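PDB 3UN6: ABC transporter substrate-binding protein from Staphylococcus aureus subsp. aureus NCTC 8325, which binds zinc and is probably the substrate-binding component of an ABC-type import system, its natural substrate being unknown. Local coordinates for residues A175-A180 with Y189-P194. Residues are numbered along the deposited sequence; the frame is centred on the assembly and turned at random.
Sequences AEMPAA and YSVAEP
Met-177, present as selenomethionine, lays its CB over the ring of Tyr-189 in a CH-pi contact, 3.6 Å from the ring centroid and only 7° off the normal. Beyond CB the chain drifts toward the CB end of the tyrosine: SE reaches CD1 of Tyr-189 at 3.6 Å, obliquely to the ring, a Met-aromatic contact. CG of Met-177 points opposite the carbonyl carbon (chi1 -68°) and the chain runs extended from there, which carries SE past the ring to within 3.7 Å of CB of Val-191. The long, unbranched chain of methionine suits this place, since one side chain serves both a flat ring and a beta-branched residue on the same side of the strand. No hydrogen bond joins the two segments, so the interface rests on apolar surface and on the Met-aromatic contact, in which selenium stands in for the native sulfur. Pro-178 offers apolar ring carbons to the phenol end of Tyr-189, its CG lying 3.9 Å from OH, while that hydroxyl is hydrogen-bonded to the backbone O of Phe-195; the ring can thus be buried without stranding its polar end. Ser-190, small and buried on the other face of the strand, satisfies its OG on the carbonyl of Val-119 in neighbouring strand 112-122. The side chain of Val-191 comes to about 4 Å from a bound zinc ion. Helix 177-182 is thereby packed on strand 188-192 in the alpha/beta architecture of periplasmic-binding-protein-like domains, with the strand's C-terminal end leading to the metal site, where Ala-192 touches His-46.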
loop_
_atom_site.group_PDB
_atom_site.type_symbol
_atom_site.label_atom_id
_atom_site.label_comp_id
_atom_site.label_asym_id
_atom_site.label_seq_id
_atom_site.Cartn_x
_atom_site.Cartn_y
_atom_site.Cartn_z
ATOM N N ALA A 175 -9.803 -6.197 5.484
ATOM C CA ALA A 175 -10.834 -7.247 5.352
ATOM C C ALA A 175 -12.080 -7.020 6.219
ATOM O O ALA A 175 -13.143 -7.585 5.955
ATOM C CB ALA A 175 -10.235 -8.645 5.671
ATOM N N GLU A 176 -11.941 -6.229 7.266
ATOM C CA GLU A 176 -13.053 -5.957 8.177
ATOM C C GLU A 176 -13.919 -4.780 7.747
ATOM O O GLU A 176 -14.991 -4.560 8.305
ATOM C CB GLU A 176 -12.497 -5.677 9.580
ATOM C CG GLU A 176 -11.930 -6.890 10.273
ATOM C CD GLU A 176 -11.363 -6.605 11.678
ATOM O OE1 GLU A 176 -10.844 -5.486 11.923
ATOM O OE2 GLU A 176 -11.423 -7.535 12.534
HETATM N N MSE A 177 -13.469 -4.015 6.752
HETATM C CA MSE A 177 -14.183 -2.796 6.365
HETATM C C MSE A 177 -15.553 -2.998 5.720
HETATM O O MSE A 177 -16.502 -2.302 6.081
HETATM C CB MSE A 177 -13.272 -1.895 5.533
HETATM C CG MSE A 177 -12.122 -1.325 6.387
HETATM SE SE MSE A 177 -10.918 -0.331 5.312
HETATM C CE MSE A 177 -9.487 0.025 6.673
ATOM N N PRO A 178 -15.680 -3.957 4.786
ATOM C CA PRO A 178 -17.004 -4.174 4.170
ATOM C C PRO A 178 -18.105 -4.500 5.173
ATOM O O PRO A 178 -19.193 -3.950 5.081
ATOM C CB PRO A 178 -16.765 -5.362 3.235
ATOM C CG PRO A 178 -15.362 -5.238 2.853
ATOM C CD PRO A 178 -14.640 -4.735 4.098
ATOM N N ALA A 179 -17.823 -5.371 6.129
ATOM C CA ALA A 179 -18.807 -5.729 7.144
ATOM C C ALA A 179 -19.122 -4.538 8.041
ATOM O O ALA A 179 -20.293 -4.303 8.393
ATOM C CB ALA A 179 -18.306 -6.913 7.977
ATOM N N ALA A 180 -18.086 -3.791 8.425
ATOM C CA ALA A 180 -18.266 -2.605 9.271
ATOM C C ALA A 180 -19.154 -1.561 8.583
ATOM O O ALA A 180 -19.951 -0.872 9.238
ATOM C CB ALA A 180 -16.928 -1.999 9.653
ATOM N N TYR A 189 -15.019 4.339 4.260
ATOM C CA TYR A 189 -13.665 3.956 4.520
ATOM C C TYR A 189 -12.776 4.242 3.333
ATOM O O TYR A 189 -13.258 4.558 2.229
ATOM C CB TYR A 189 -13.572 2.481 4.944
ATOM C CG TYR A 189 -14.056 1.413 3.942
ATOM C CD1 TYR A 189 -13.226 0.954 2.912
ATOM C CD2 TYR A 189 -15.293 0.805 4.101
ATOM C CE1 TYR A 189 -13.651 -0.031 2.034
ATOM C CE2 TYR A 189 -15.728 -0.180 3.238
ATOM C CZ TYR A 189 -14.901 -0.595 2.202
ATOM O OH TYR A 189 -15.341 -1.585 1.370
ATOM N N SER A 190 -11.478 4.207 3.590
ATOM C CA SER A 190 -10.494 4.372 2.557
ATOM C C SER A 190 -9.479 3.230 2.699
ATOM O O SER A 190 -9.009 2.962 3.792
ATOM C CB SER A 190 -9.831 5.727 2.677
ATOM O OG SER A 190 -8.932 5.904 1.619
ATOM N N VAL A 191 -9.127 2.580 1.589
ATOM C CA VAL A 191 -8.268 1.415 1.634
ATOM C C VAL A 191 -7.776 1.079 0.241
ATOM O O VAL A 191 -8.234 1.674 -0.741
ATOM C CB VAL A 191 -9.060 0.218 2.178
ATOM C CG1 VAL A 191 -10.188 -0.159 1.172
ATOM C CG2 VAL A 191 -8.144 -0.969 2.475
ATOM N N ALA A 192 -6.798 0.171 0.161
ATOM C CA ALA A 192 -6.303 -0.276 -1.127
ATOM C C ALA A 192 -7.295 -1.269 -1.697
ATOM O O ALA A 192 -7.976 -1.976 -0.950
ATOM C CB ALA A 192 -4.935 -0.947 -0.981
ATOM N N GLU A 193 -7.377 -1.343 -3.009
ATOM C CA GLU A 193 -8.190 -2.384 -3.612
ATOM C C GLU A 193 -7.492 -3.690 -3.235
ATOM O O GLU A 193 -6.297 -3.683 -2.940
ATOM C CB GLU A 193 -8.295 -2.194 -5.107
ATOM C CG GLU A 193 -9.146 -0.982 -5.510
ATOM C CD GLU A 193 -10.653 -1.122 -5.181
ATOM O OE1 GLU A 193 -11.023 -1.831 -4.220
ATOM O OE2 GLU A 193 -11.474 -0.480 -5.881
ATOM N N PRO A 194 -8.227 -4.812 -3.238
ATOM C CA PRO A 194 -9.592 -4.987 -3.653
ATOM C C PRO A 194 -10.661 -4.754 -2.589
ATOM O O PRO A 194 -11.804 -5.086 -2.833
ATOM C CB PRO A 194 -9.605 -6.452 -4.061
ATOM C CG PRO A 194 -8.694 -7.091 -3.063
ATOM C CD PRO A 194 -7.677 -6.064 -2.698
#